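Local structure of short chain dehydrogenase/reductase (Acinetobacter baumannii, 4IUY) at residues D[30-35]-D[54-59]; D[78-83]-D[97-102]; D[84-89]-D[141-146]. The protein probably catalyses NAD(P)-dependent oxidation or reduction, as a tetrameric member of the short-chain dehydrogenase/reductase family with a Rossmann fold. One frame throughout, in Å; residues are numbered along the deposited sequence.

Contact 1: residues D[30-35]-D[54-59]; sequences ILITGA and IVICAR
Leu-31 and Val-55 sit side by side on neighbouring parallel strands, and their side chains cross obliquely on one face of the sheet. With CG of the leucine anti to the backbone N (chi1 175°) and chi2 near 51°, CD1 reaches over to the partner strand, 3.5 Å from Val-55 CG1. The same methyl also meets the sulfur of Cys-57, with CD1 to SG at 4.0 Å, so a single branch spans two residues of strand 53-58. The other face carries Ile-30 and Ile-32 beside Ile-54 and Ile-56. Here the approach is looser, Ile-32 CB lying 4.2 Å from Ile-56 CG2. Ile-56 holds CG1 between its backbone N and carbonyl carbon (chi1 42°) and turns CG2 toward the first strand; Ala-35, beyond the end of that strand, lays its CB 3.5 Å from Ile-56 CB.

A backbone ladder fixes this register. Val-55 N donates to Ile-30 O and Ile-32 N to Val-55 O, each at 2.8 Å, and Cys-57 N to Ile-32 O at 3.1 Å. The chain then turns through Gly-34 and, beyond the strand pairing, Ala-35 N bonds to Cys-57 O at 3.0 Å. Thr-33 to Ala-35 open the TGxxxGxG sequence of classical short-chain dehydrogenases, so this bond ties the probable cofactor-binding turn to the second strand. Thr-33 directs OG1 the other way, to the backbone N of Asn-112.

These are the first and second strands of a beta-alpha-beta unit whose helix 38-49 covers the isoleucine face through Ile-43, Ala-44 and Phe-47. On the opposite face Leu-31 touches Leu-109, whereas Val-55 and Cys-57 meet Phe-82. Strand 108-111 flanks strand 29-32, and strand 79-83 flanks strand 53-58.

Contact 2: residues D[78-83]-D[97-102]; sequences QVYTFA and SSLEAE
Leu-99 reaches from its helix to both Tyr-80 and Phe-82 of strand 79-83, a helix-on-sheet contact of the Rossmann fold in which helix 89-101 runs back over the sheet after this strand. Its CD2 methyl makes a CH-pi contact over one face of the Tyr-80 ring, 4.2 Å from the centroid and displaced toward the rim. The same methyl meets the Phe-82 ring at its edge, 4.0 Å from CE2. One branch is thus received differently by two rings that point from the same side of the strand. Ser-98, one residue earlier, brings OG near the plane of the Phe-82 ring, 4.2 Å from CE1.

Both aromatic side chains set CG opposite the carbonyl carbon, which sends the rings toward the helix; the helix itself runs at 154° to the strand. Farther out, Leu-99 and Phe-82 both touch Val-55 of the neighbouring strand, while Tyr-80 packs on Tyr-29 and Val-104. Three residues after Leu-99, Glu-102 turns its carboxylate almost perpendicular to the Tyr-80 ring, and Tyr-80 OH gives OE1 of Glu-102 a weak hydrogen bond of 3.4 Å.

Contact 3: residues D[84-89]-D[141-146]; sequences LDVNDR and WQCAQE
The guanidinium group of Arg-89 has the CB and CG of Gln-142 over one face, with Arg-89 NH2 3.6 Å from CG. Round its edge lie Gln-145 OE1, Glu-146 OE2 and the six-membered ring of Trp-141. The guanidinium and indole planes are almost perpendicular, and NH2 approaches Trp-141 CZ3 obliquely to 3.4 Å. Gln-145 OE1 itself lies above one face of the indole, near its rim.

Two nitrogens of Arg-89 grip that one oxygen: NH1 and NH2 each donate to Gln-145 OE1 at 2.9 Å. NH1 also makes a salt bridge to Glu-146 OE2 at 2.8 Å, nearly in the guanidinium plane and through the carboxylate's anti lone pair. The arginine chain runs extended before bending at chi3 (-65°), and its end fits as a knob among Trp-141, Gln-142, Gln-145 and Glu-146. Such a net of bonds should fix the rotation of the group.

Leading into this arginine, residues 85-88 form a type I turn. It is braced by an Asx turn, Asn-87 N donating to Asp-85 OD1 at 3.1 Å. Asp-88 then caps helix 89-101 through OD1, bonded to Ala-91 N. Gln-142 NE2 makes a weak bond to Asn-87 O, and Val-86 CG1 packs on Cys-143 SG at 4.3 Å.

The polar ends continue into a second subunit. Asp-126 of that subunit takes Arg-89 NH2 in a salt bridge and accepts from Gln-142 NE2, the backbone carbonyls of Phe-121 and Tyr-124 of the second subunit accept from Gln-145 NE2, and Trp-129 of the second subunit stacks on Trp-141. The arrangement belongs to the subunit interface built on the long helix 126-153, as in other short-chain dehydrogenase tetramers.

Overall arrangement
Along the chain contact 1 closes before the others open, and the segments of contacts 2 and 3 alternate: 78-83, 84-89, 97-102, 141-146. Contact 1 joins the two strands that come first in the chain, 29-32 and 53-58, neighbours in the seven-stranded parallel sheet. Contact 2, its centre about 11 Å away, lies at the sheet's margin, where strand 79-83 bonds to strand 53-58. Contact 3 is centred about 12 Å from contact 1 and 15 Å from contact 2, on the loop that leaves strand 79-83; Ala-58 O bonds to Leu-84 N there. Together they link the probable cofactor-binding half of the Rossmann fold, through helix 89-101 and its preceding loop, to the helix 126-153 interface with another subunit.

Contact 1: residues D[30-35]-D[54-59]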
ATOM      1  N   ILE D  30      18.290  23.781  11.520  1.00 45.51           N
ATOM      2  CA  ILE D  30      18.022  22.380  11.260  1.00 48.06           C
ATOM      3  C   ILE D  30      18.535  21.495  12.403  1.00 46.65           C
ATOM      4  O   ILE D  30      19.729  21.492  12.703  1.00 42.28           O
ATOM      5  CB  ILE D  30      18.715  21.918   9.971  1.00 48.03           C
ATOM      6  CG1 ILE D  30      18.539  22.949   8.849  1.00 41.93           C
ATOM      7  CG2 ILE D  30      18.172  20.534   9.559  1.00 51.12           C
ATOM      8  CD1 ILE D  30      17.092  23.180   8.417  1.00 39.94           C
ATOM      9  N   LEU D  31      17.639  20.754  13.050  1.00 41.71           N
ATOM     10  CA  LEU D  31      18.049  19.826  14.102  1.00 42.25           C
ATOM     11  C   LEU D  31      18.202  18.425  13.519  1.00 42.69           C
ATOM     12  O   LEU D  31      17.273  17.887  12.936  1.00 42.94           O
ATOM     13  CB  LEU D  31      17.058  19.815  15.265  1.00 48.93           C
ATOM     14  CG  LEU D  31      17.289  18.805  16.402  1.00 52.30           C
ATOM     15  CD1 LEU D  31      18.721  18.867  16.929  1.00 52.73           C
ATOM     16  CD2 LEU D  31      16.331  19.095  17.552  1.00 49.40           C
ATOM     17  N   ILE D  32      19.393  17.862  13.650  1.00 39.64           N
ATOM     18  CA  ILE D  32      19.720  16.570  13.071  1.00 45.25           C
ATOM     19  C   ILE D  32      20.148  15.606  14.154  1.00 49.06           C
ATOM     20  O   ILE D  32      21.179  15.821  14.786  1.00 46.10           O
ATOM     21  CB  ILE D  32      20.865  16.703  12.049  1.00 41.63           C
ATOM     22  CG1 ILE D  32      20.488  17.751  11.001  1.00 41.99           C
ATOM     23  CG2 ILE D  32      21.183  15.347  11.381  1.00 41.04           C
ATOM     24  CD1 ILE D  32      21.643  18.171  10.125  1.00 45.64           C
ATOM     25  N   THR D  33      19.344  14.566  14.388  1.00 42.00           N
ATOM     26  CA  THR D  33      19.740  13.511  15.317  1.00 45.87           C
ATOM     27  C   THR D  33      20.562  12.457  14.577  1.00 46.54           C
ATOM     28  O   THR D  33      20.479  12.327  13.355  1.00 49.40           O
ATOM     29  CB  THR D  33      18.514  12.836  15.943  1.00 53.79           C
ATOM     30  OG1 THR D  33      17.803  12.117  14.918  1.00 53.95           O
ATOM     31  CG2 THR D  33      17.579  13.880  16.585  1.00 39.56           C
ATOM     32  N   GLY D  34      21.299  11.649  15.322  1.00 52.69           N
ATOM     33  CA  GLY D  34      22.141  10.646  14.705  1.00 49.81           C
ATOM     34  C   GLY D  34      23.195  11.274  13.801  1.00 51.51           C
ATOM     35  O   GLY D  34      23.562  10.701  12.784  1.00 53.50           O
ATOM     36  N   ALA D  35      23.685  12.452  14.175  1.00 44.73           N
ATOM     37  CA  ALA D  35      24.575  13.222  13.309  1.00 42.72           C
ATOM     38  C   ALA D  35      25.954  12.599  13.115  1.00 47.15           C
ATOM     39  O   ALA D  35      26.689  12.988  12.209  1.00 45.15           O
ATOM     40  CB  ALA D  35      24.722  14.633  13.822  1.00 41.23           C
ATOM     41  N   ILE D  54      22.945  24.918  11.942  1.00 45.01           N
ATOM     42  CA  ILE D  54      22.993  23.486  12.202  1.00 50.61           C
ATOM     43  C   ILE D  54      22.972  23.153  13.697  1.00 53.80           C
ATOM     44  O   ILE D  54      23.771  23.677  14.466  1.00 51.37           O
ATOM     45  CB  ILE D  54      24.295  22.885  11.570  1.00 46.74           C
ATOM     46  CG1 ILE D  54      24.282  23.085  10.058  1.00 46.89           C
ATOM     47  CG2 ILE D  54      24.429  21.421  11.877  1.00 43.13           C
ATOM     48  CD1 ILE D  54      23.053  22.465   9.404  1.00 41.40           C
ATOM     49  N   VAL D  55      22.035  22.306  14.108  1.00 42.95           N
ATOM     50  CA  VAL D  55      22.092  21.703  15.444  1.00 45.74           C
ATOM     51  C   VAL D  55      22.274  20.188  15.322  1.00 50.96           C
ATOM     52  O   VAL D  55      21.408  19.477  14.800  1.00 46.41           O
ATOM     53  CB  VAL D  55      20.835  21.985  16.283  1.00 43.75           C
ATOM     54  CG1 VAL D  55      21.016  21.377  17.688  1.00 46.91           C
ATOM     55  CG2 VAL D  55      20.585  23.478  16.380  1.00 44.68           C
ATOM     56  N   ILE D  56      23.411  19.687  15.766  1.00 55.04           N
ATOM     57  CA  ILE D  56      23.683  18.267  15.601  1.00 47.64           C
ATOM     58  C   ILE D  56      23.829  17.583  16.941  1.00 51.67           C
ATOM     59  O   ILE D  56      24.395  18.146  17.894  1.00 53.74           O
ATOM     60  CB  ILE D  56      24.943  18.032  14.762  1.00 48.88           C
ATOM     61  CG1 ILE D  56      26.053  18.997  15.163  1.00 44.02           C
ATOM     62  CG2 ILE D  56      24.629  18.219  13.280  1.00 45.42           C
ATOM     63  CD1 ILE D  56      27.334  18.748  14.442  1.00 44.35           C
ATOM     64  N   CYS D  57      23.268  16.386  17.049  1.00 49.66           N
ATOM     65  CA  CYS D  57      23.542  15.604  18.244  1.00 55.84           C
ATOM     66  C   CYS D  57      23.797  14.133  17.995  1.00 52.47           C
ATOM     67  O   CYS D  57      23.433  13.594  16.949  1.00 55.55           O
ATOM     68  CB  CYS D  57      22.496  15.846  19.341  1.00 63.27           C
ATOM     69  SG  CYS D  57      20.820  16.025  18.858  1.00 63.19           S
ATOM     70  N   ALA D  58      24.511  13.526  18.941  1.00 54.49           N
ATOM     71  CA  ALA D  58      24.853  12.107  18.911  1.00 60.11           C
ATOM     72  C   ALA D  58      25.230  11.703  20.340  1.00 61.35           C
ATOM     73  O   ALA D  58      25.339  12.570  21.211  1.00 62.69           O
ATOM     74  CB  ALA D  58      26.018  11.871  17.953  1.00 53.85           C
ATOM     75  N   ARG D  59      25.435  10.406  20.589  1.00 65.66           N
ATOM     76  CA  ARG D  59      25.772   9.949  21.944  1.00 73.45           C
ATOM     77  C   ARG D  59      27.133  10.467  22.372  1.00 73.67           C
ATOM     78  O   ARG D  59      27.295  10.965  23.491  1.00 76.17           O
ATOM     79  CB  ARG D  59      25.759   8.422  22.042  1.00 86.80           C
ATOM     80  CG  ARG D  59      25.619   7.893  23.477  1.00 97.50           C
ATOM     81  CD  ARG D  59      25.866   6.385  23.583  1.00108.03           C
ATOM     82  NE  ARG D  59      25.722   5.695  22.301  1.00118.08           N
ATOM     83  CZ  ARG D  59      24.565   5.289  21.783  1.00121.40           C
ATOM     84  NH1 ARG D  59      23.426   5.506  22.434  1.00121.61           N
ATOM     85  NH2 ARG D  59      24.547   4.674  20.605  1.00119.10           N
TER

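Contact 2: residues D[78-83]-D[97-102]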
ATOM      1  N   GLN D  78      25.889  29.055  11.938  1.00 55.68           N
ATOM      2  CA  GLN D  78      25.868  28.678  13.352  1.00 48.64           C
ATOM      3  C   GLN D  78      25.846  27.155  13.522  1.00 51.43           C
ATOM      4  O   GLN D  78      25.131  26.445  12.782  1.00 46.27           O
ATOM      5  CB  GLN D  78      24.642  29.285  14.039  1.00 52.34           C
ATOM      6  CG  GLN D  78      24.653  30.801  14.038  1.00 56.66           C
ATOM      7  CD  GLN D  78      25.925  31.321  14.670  1.00 75.65           C
ATOM      8  OE1 GLN D  78      26.796  31.873  13.977  1.00 71.24           O
ATOM      9  NE2 GLN D  78      26.057  31.131  15.990  1.00 84.44           N
ATOM     10  N   VAL D  79      26.651  26.637  14.452  1.00 49.14           N
ATOM     11  CA  VAL D  79      26.606  25.203  14.776  1.00 51.10           C
ATOM     12  C   VAL D  79      26.517  24.989  16.287  1.00 49.41           C
ATOM     13  O   VAL D  79      27.328  25.492  17.040  1.00 62.72           O
ATOM     14  CB  VAL D  79      27.843  24.431  14.266  1.00 49.64           C
ATOM     15  CG1 VAL D  79      27.673  22.957  14.520  1.00 46.42           C
ATOM     16  CG2 VAL D  79      28.051  24.656  12.803  1.00 46.70           C
ATOM     17  N   TYR D  80      25.530  24.225  16.721  1.00 51.44           N
ATOM     18  CA  TYR D  80      25.421  23.850  18.119  1.00 52.98           C
ATOM     19  C   TYR D  80      25.557  22.328  18.186  1.00 47.39           C
ATOM     20  O   TYR D  80      24.993  21.624  17.372  1.00 46.09           O
ATOM     21  CB  TYR D  80      24.081  24.290  18.687  1.00 48.25           C
ATOM     22  CG  TYR D  80      23.888  25.789  18.725  1.00 57.71           C
ATOM     23  CD1 TYR D  80      24.199  26.521  19.870  1.00 50.91           C
ATOM     24  CD2 TYR D  80      23.394  26.483  17.605  1.00 53.71           C
ATOM     25  CE1 TYR D  80      24.025  27.904  19.915  1.00 56.23           C
ATOM     26  CE2 TYR D  80      23.220  27.880  17.636  1.00 51.49           C
ATOM     27  CZ  TYR D  80      23.531  28.585  18.801  1.00 63.45           C
ATOM     28  OH  TYR D  80      23.360  29.969  18.861  1.00 65.23           O
ATOM     29  N   THR D  81      26.403  21.831  19.078  1.00 51.93           N
ATOM     30  CA  THR D  81      26.519  20.392  19.267  1.00 52.94           C
ATOM     31  C   THR D  81      25.988  19.984  20.649  1.00 48.71           C
ATOM     32  O   THR D  81      26.070  20.741  21.598  1.00 59.50           O
ATOM     33  CB  THR D  81      27.954  19.914  19.071  1.00 51.22           C
ATOM     34  OG1 THR D  81      28.795  20.490  20.077  1.00 59.72           O
ATOM     35  CG2 THR D  81      28.445  20.309  17.694  1.00 50.19           C
ATOM     36  N   PHE D  82      25.389  18.806  20.726  1.00 67.41           N
ATOM     37  CA  PHE D  82      24.886  18.259  21.976  1.00 58.79           C
ATOM     38  C   PHE D  82      25.145  16.760  22.077  1.00 62.10           C
ATOM     39  O   PHE D  82      24.776  15.984  21.193  1.00 62.31           O
ATOM     40  CB  PHE D  82      23.386  18.503  22.106  1.00 52.36           C
ATOM     41  CG  PHE D  82      23.010  19.944  22.263  1.00 55.90           C
ATOM     42  CD1 PHE D  82      23.156  20.580  23.500  1.00 52.51           C
ATOM     43  CD2 PHE D  82      22.503  20.668  21.188  1.00 47.81           C
ATOM     44  CE1 PHE D  82      22.797  21.924  23.665  1.00 51.25           C
ATOM     45  CE2 PHE D  82      22.137  22.010  21.343  1.00 57.40           C
ATOM     46  CZ  PHE D  82      22.290  22.641  22.588  1.00 50.27           C
ATOM     47  N   ALA D  83      25.754  16.355  23.178  1.00 64.90           N
ATOM     48  CA  ALA D  83      25.901  14.945  23.490  1.00 73.50           C
ATOM     49  C   ALA D  83      24.673  14.487  24.264  1.00 75.48           C
ATOM     50  O   ALA D  83      24.295  15.120  25.252  1.00 80.67           O
ATOM     51  CB  ALA D  83      27.149  14.725  24.325  1.00 72.08           C
ATOM     52  N   SER D  97      15.523  23.578  25.690  1.00 62.14           N
ATOM     53  CA  SER D  97      15.525  24.721  26.603  1.00 60.54           C
ATOM     54  C   SER D  97      16.777  25.580  26.395  1.00 71.32           C
ATOM     55  O   SER D  97      16.701  26.808  26.306  1.00 56.89           O
ATOM     56  CB  SER D  97      15.519  24.274  28.076  1.00 61.89           C
ATOM     57  OG  SER D  97      14.299  23.689  28.476  1.00 75.55           O
ATOM     58  N   SER D  98      17.920  24.916  26.268  1.00 55.30           N
ATOM     59  CA  SER D  98      19.194  25.606  26.103  1.00 72.27           C
ATOM     60  C   SER D  98      19.174  26.445  24.830  1.00 63.91           C
ATOM     61  O   SER D  98      19.626  27.596  24.841  1.00 67.99           O
ATOM     62  CB  SER D  98      20.353  24.609  26.108  1.00 55.22           C
ATOM     63  OG  SER D  98      21.575  25.256  25.838  1.00102.45           O
ATOM     64  N   LEU D  99      18.616  25.884  23.750  1.00 63.06           N
ATOM     65  CA  LEU D  99      18.477  26.612  22.493  1.00 52.21           C
ATOM     66  C   LEU D  99      17.550  27.818  22.630  1.00 62.00           C
ATOM     67  O   LEU D  99      17.863  28.910  22.145  1.00 53.90           O
ATOM     68  CB  LEU D  99      17.992  25.690  21.378  1.00 50.21           C
ATOM     69  CG  LEU D  99      19.019  24.642  20.916  1.00 52.43           C
ATOM     70  CD1 LEU D  99      18.432  23.604  19.920  1.00 48.57           C
ATOM     71  CD2 LEU D  99      20.247  25.342  20.335  1.00 51.02           C
ATOM     72  N   GLU D 100      16.401  27.629  23.268  1.00 53.91           N
ATOM     73  CA  GLU D 100      15.501  28.750  23.517  1.00 55.35           C
ATOM     74  C   GLU D 100      16.175  29.920  24.240  1.00 60.96           C
ATOM     75  O   GLU D 100      15.903  31.090  23.938  1.00 61.61           O
ATOM     76  CB  GLU D 100      14.292  28.302  24.327  1.00 58.21           C
ATOM     77  CG  GLU D 100      13.441  27.293  23.638  1.00 74.17           C
ATOM     78  CD  GLU D 100      12.317  26.778  24.517  1.00 86.10           C
ATOM     79  OE1 GLU D 100      12.061  27.398  25.585  1.00 74.78           O
ATOM     80  OE2 GLU D 100      11.686  25.762  24.119  1.00 92.42           O
ATOM     81  N   ALA D 101      17.037  29.613  25.207  1.00 58.17           N
ATOM     82  CA  ALA D 101      17.671  30.666  25.994  1.00 71.08           C
ATOM     83  C   ALA D 101      18.649  31.492  25.159  1.00 74.58           C
ATOM     84  O   ALA D 101      18.977  32.617  25.522  1.00 88.31           O
ATOM     85  CB  ALA D 101      18.359  30.086  27.218  1.00 70.75           C
ATOM     86  N   GLU D 102      19.095  30.935  24.036  1.00 70.34           N
ATOM     87  CA  GLU D 102      19.971  31.649  23.109  1.00 69.05           C
ATOM     88  C   GLU D 102      19.151  32.291  21.992  1.00 72.43           C
ATOM     89  O   GLU D 102      19.696  32.688  20.966  1.00 75.87           O
ATOM     90  CB  GLU D 102      21.009  30.711  22.490  1.00 71.96           C
ATOM     91  CG  GLU D 102      21.812  29.902  23.481  1.00 77.57           C
ATOM     92  CD  GLU D 102      23.242  29.719  23.047  1.00 82.82           C
ATOM     93  OE1 GLU D 102      23.700  30.489  22.176  1.00 77.23           O
ATOM     94  OE2 GLU D 102      23.906  28.800  23.572  1.00 95.62           O
TER

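Contact 3: residues D[84-89]-D[141-146]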
ATOM      1  N   LEU D  84      24.028  13.423  23.787  1.00 63.42           N
ATOM      2  CA  LEU D  84      22.887  12.835  24.488  1.00 67.90           C
ATOM      3  C   LEU D  84      22.516  11.453  23.944  1.00 62.18           C
ATOM      4  O   LEU D  84      22.924  11.087  22.852  1.00 63.65           O
ATOM      5  CB  LEU D  84      21.679  13.787  24.419  1.00 74.55           C
ATOM      6  CG  LEU D  84      21.212  14.357  23.067  1.00 70.22           C
ATOM      7  CD1 LEU D  84      20.394  13.378  22.249  1.00 66.62           C
ATOM      8  CD2 LEU D  84      20.440  15.648  23.291  1.00 75.92           C
ATOM      9  N   ASP D  85      21.728  10.695  24.702  1.00 61.32           N
ATOM     10  CA  ASP D  85      21.112   9.485  24.178  1.00 67.14           C
ATOM     11  C   ASP D  85      19.753   9.869  23.594  1.00 66.42           C
ATOM     12  O   ASP D  85      18.954  10.516  24.270  1.00 63.36           O
ATOM     13  CB  ASP D  85      20.932   8.429  25.260  1.00 69.47           C
ATOM     14  CG  ASP D  85      20.214   7.185  24.738  1.00 82.18           C
ATOM     15  OD1 ASP D  85      20.056   7.058  23.504  1.00 89.07           O
ATOM     16  OD2 ASP D  85      19.781   6.342  25.552  1.00 90.27           O
ATOM     17  N   VAL D  86      19.494   9.488  22.343  1.00 73.56           N
ATOM     18  CA  VAL D  86      18.229   9.848  21.694  1.00 75.77           C
ATOM     19  C   VAL D  86      17.006   9.284  22.435  1.00 74.19           C
ATOM     20  O   VAL D  86      15.893   9.771  22.247  1.00 77.30           O
ATOM     21  CB  VAL D  86      18.185   9.440  20.185  1.00 85.53           C
ATOM     22  CG1 VAL D  86      18.191  10.670  19.293  1.00 78.61           C
ATOM     23  CG2 VAL D  86      19.332   8.509  19.831  1.00 89.77           C
ATOM     24  N   ASN D  87      17.224   8.282  23.290  1.00 72.32           N
ATOM     25  CA  ASN D  87      16.160   7.699  24.119  1.00 68.02           C
ATOM     26  C   ASN D  87      15.887   8.407  25.440  1.00 67.38           C
ATOM     27  O   ASN D  87      14.942   8.056  26.153  1.00 67.77           O
ATOM     28  CB  ASN D  87      16.457   6.231  24.385  1.00 76.61           C
ATOM     29  CG  ASN D  87      16.107   5.361  23.196  1.00 78.45           C
ATOM     30  OD1 ASN D  87      14.927   5.087  22.950  1.00 85.69           O
ATOM     31  ND2 ASN D  87      17.125   4.956  22.425  1.00 54.50           N
ATOM     32  N   ASP D  88      16.734   9.390  25.752  1.00 65.05           N
ATOM     33  CA  ASP D  88      16.642  10.204  26.962  1.00 69.32           C
ATOM     34  C   ASP D  88      15.801  11.456  26.683  1.00 67.10           C
ATOM     35  O   ASP D  88      16.300  12.460  26.160  1.00 59.97           O
ATOM     36  CB  ASP D  88      18.070  10.582  27.394  1.00 69.35           C
ATOM     37  CG  ASP D  88      18.140  11.250  28.751  1.00 77.71           C
ATOM     38  OD1 ASP D  88      17.125  11.793  29.223  1.00 85.73           O
ATOM     39  OD2 ASP D  88      19.237  11.222  29.355  1.00 78.72           O
ATOM     40  N   ARG D  89      14.525  11.395  27.050  1.00 49.34           N
ATOM     41  CA  ARG D  89      13.603  12.500  26.792  1.00 52.94           C
ATOM     42  C   ARG D  89      14.010  13.804  27.505  1.00 54.30           C
ATOM     43  O   ARG D  89      13.863  14.896  26.945  1.00 51.90           O
ATOM     44  CB  ARG D  89      12.179  12.133  27.182  1.00 49.53           C
ATOM     45  CG  ARG D  89      11.217  13.278  26.975  1.00 53.35           C
ATOM     46  CD  ARG D  89       9.849  13.011  27.582  1.00 50.50           C
ATOM     47  NE  ARG D  89       9.155  11.901  26.932  1.00 54.00           N
ATOM     48  CZ  ARG D  89       8.419  12.015  25.833  1.00 51.18           C
ATOM     49  NH1 ARG D  89       8.320  13.181  25.208  1.00 50.46           N
ATOM     50  NH2 ARG D  89       7.809  10.950  25.338  1.00 47.16           N
ATOM     51  N   TRP D 141       9.798   9.546  17.932  1.00 38.78           N
ATOM     52  CA  TRP D 141       8.523   9.985  18.483  1.00 42.37           C
ATOM     53  C   TRP D 141       8.720  10.957  19.663  1.00 48.81           C
ATOM     54  O   TRP D 141       8.114  12.028  19.701  1.00 59.10           O
ATOM     55  CB  TRP D 141       7.656   8.782  18.879  1.00 44.17           C
ATOM     56  CG  TRP D 141       6.479   9.125  19.769  1.00 47.05           C
ATOM     57  CD1 TRP D 141       5.298   9.697  19.391  1.00 40.85           C
ATOM     58  CD2 TRP D 141       6.381   8.899  21.183  1.00 42.15           C
ATOM     59  NE1 TRP D 141       4.476   9.849  20.486  1.00 47.94           N
ATOM     60  CE2 TRP D 141       5.114   9.361  21.594  1.00 43.01           C
ATOM     61  CE3 TRP D 141       7.238   8.343  22.135  1.00 42.89           C
ATOM     62  CZ2 TRP D 141       4.683   9.297  22.932  1.00 48.39           C
ATOM     63  CZ3 TRP D 141       6.818   8.282  23.463  1.00 44.45           C
ATOM     64  CH2 TRP D 141       5.545   8.759  23.849  1.00 49.17           C
ATOM     65  N   GLN D 142       9.570  10.583  20.614  1.00 41.45           N
ATOM     66  CA  GLN D 142       9.918  11.466  21.739  1.00 45.50           C
ATOM     67  C   GLN D 142      10.449  12.817  21.256  1.00 47.47           C
ATOM     68  O   GLN D 142       9.981  13.885  21.705  1.00 44.55           O
ATOM     69  CB  GLN D 142      10.972  10.815  22.642  1.00 47.82           C
ATOM     70  CG  GLN D 142      10.520   9.555  23.384  1.00 49.35           C
ATOM     71  CD  GLN D 142      11.691   8.784  24.021  1.00 54.60           C
ATOM     72  OE1 GLN D 142      12.643   8.388  23.331  1.00 58.63           O
ATOM     73  NE2 GLN D 142      11.604   8.543  25.325  1.00 46.39           N
ATOM     74  N   CYS D 143      11.412  12.769  20.337  1.00 41.67           N
ATOM     75  CA  CYS D 143      12.016  13.998  19.820  1.00 50.78           C
ATOM     76  C   CYS D 143      10.982  14.866  19.135  1.00 50.73           C
ATOM     77  O   CYS D 143      10.977  16.083  19.306  1.00 51.76           O
ATOM     78  CB  CYS D 143      13.162  13.704  18.849  1.00 41.98           C
ATOM     79  SG  CYS D 143      14.558  12.956  19.644  1.00 55.61           S
ATOM     80  N   ALA D 144      10.125  14.234  18.344  1.00 40.45           N
ATOM     81  CA  ALA D 144       9.070  14.963  17.654  1.00 46.59           C
ATOM     82  C   ALA D 144       8.183  15.658  18.678  1.00 47.21           C
ATOM     83  O   ALA D 144       7.910  16.850  18.565  1.00 47.39           O
ATOM     84  CB  ALA D 144       8.221  14.009  16.754  1.00 39.37           C
ATOM     85  N   GLN D 145       7.745  14.912  19.683  1.00 42.38           N
ATOM     86  CA  GLN D 145       6.917  15.508  20.720  1.00 51.24           C
ATOM     87  C   GLN D 145       7.602  16.732  21.317  1.00 51.24           C
ATOM     88  O   GLN D 145       6.999  17.802  21.404  1.00 55.12           O
ATOM     89  CB  GLN D 145       6.597  14.512  21.839  1.00 44.69           C
ATOM     90  CG  GLN D 145       5.452  13.561  21.563  1.00 52.26           C
ATOM     91  CD  GLN D 145       5.109  12.780  22.809  1.00 55.07           C
ATOM     92  OE1 GLN D 145       5.988  12.461  23.614  1.00 57.40           O
ATOM     93  NE2 GLN D 145       3.832  12.504  23.003  1.00 50.41           N
ATOM     94  N   GLU D 146       8.866  16.578  21.709  1.00 50.49           N
ATOM     95  CA  GLU D 146       9.556  17.679  22.373  1.00 51.42           C
ATOM     96  C   GLU D 146       9.786  18.855  21.431  1.00 45.82           C
ATOM     97  O   GLU D 146       9.540  19.984  21.809  1.00 51.35           O
ATOM     98  CB  GLU D 146      10.872  17.220  23.025  1.00 46.42           C
ATOM     99  CG  GLU D 146      10.701  16.174  24.118  1.00 47.19           C
ATOM    100  CD  GLU D 146       9.831  16.654  25.285  1.00 60.09           C
ATOM    101  OE1 GLU D 146       9.842  17.868  25.616  1.00 62.67           O
ATOM    102  OE2 GLU D 146       9.130  15.804  25.876  1.00 50.91           O
TER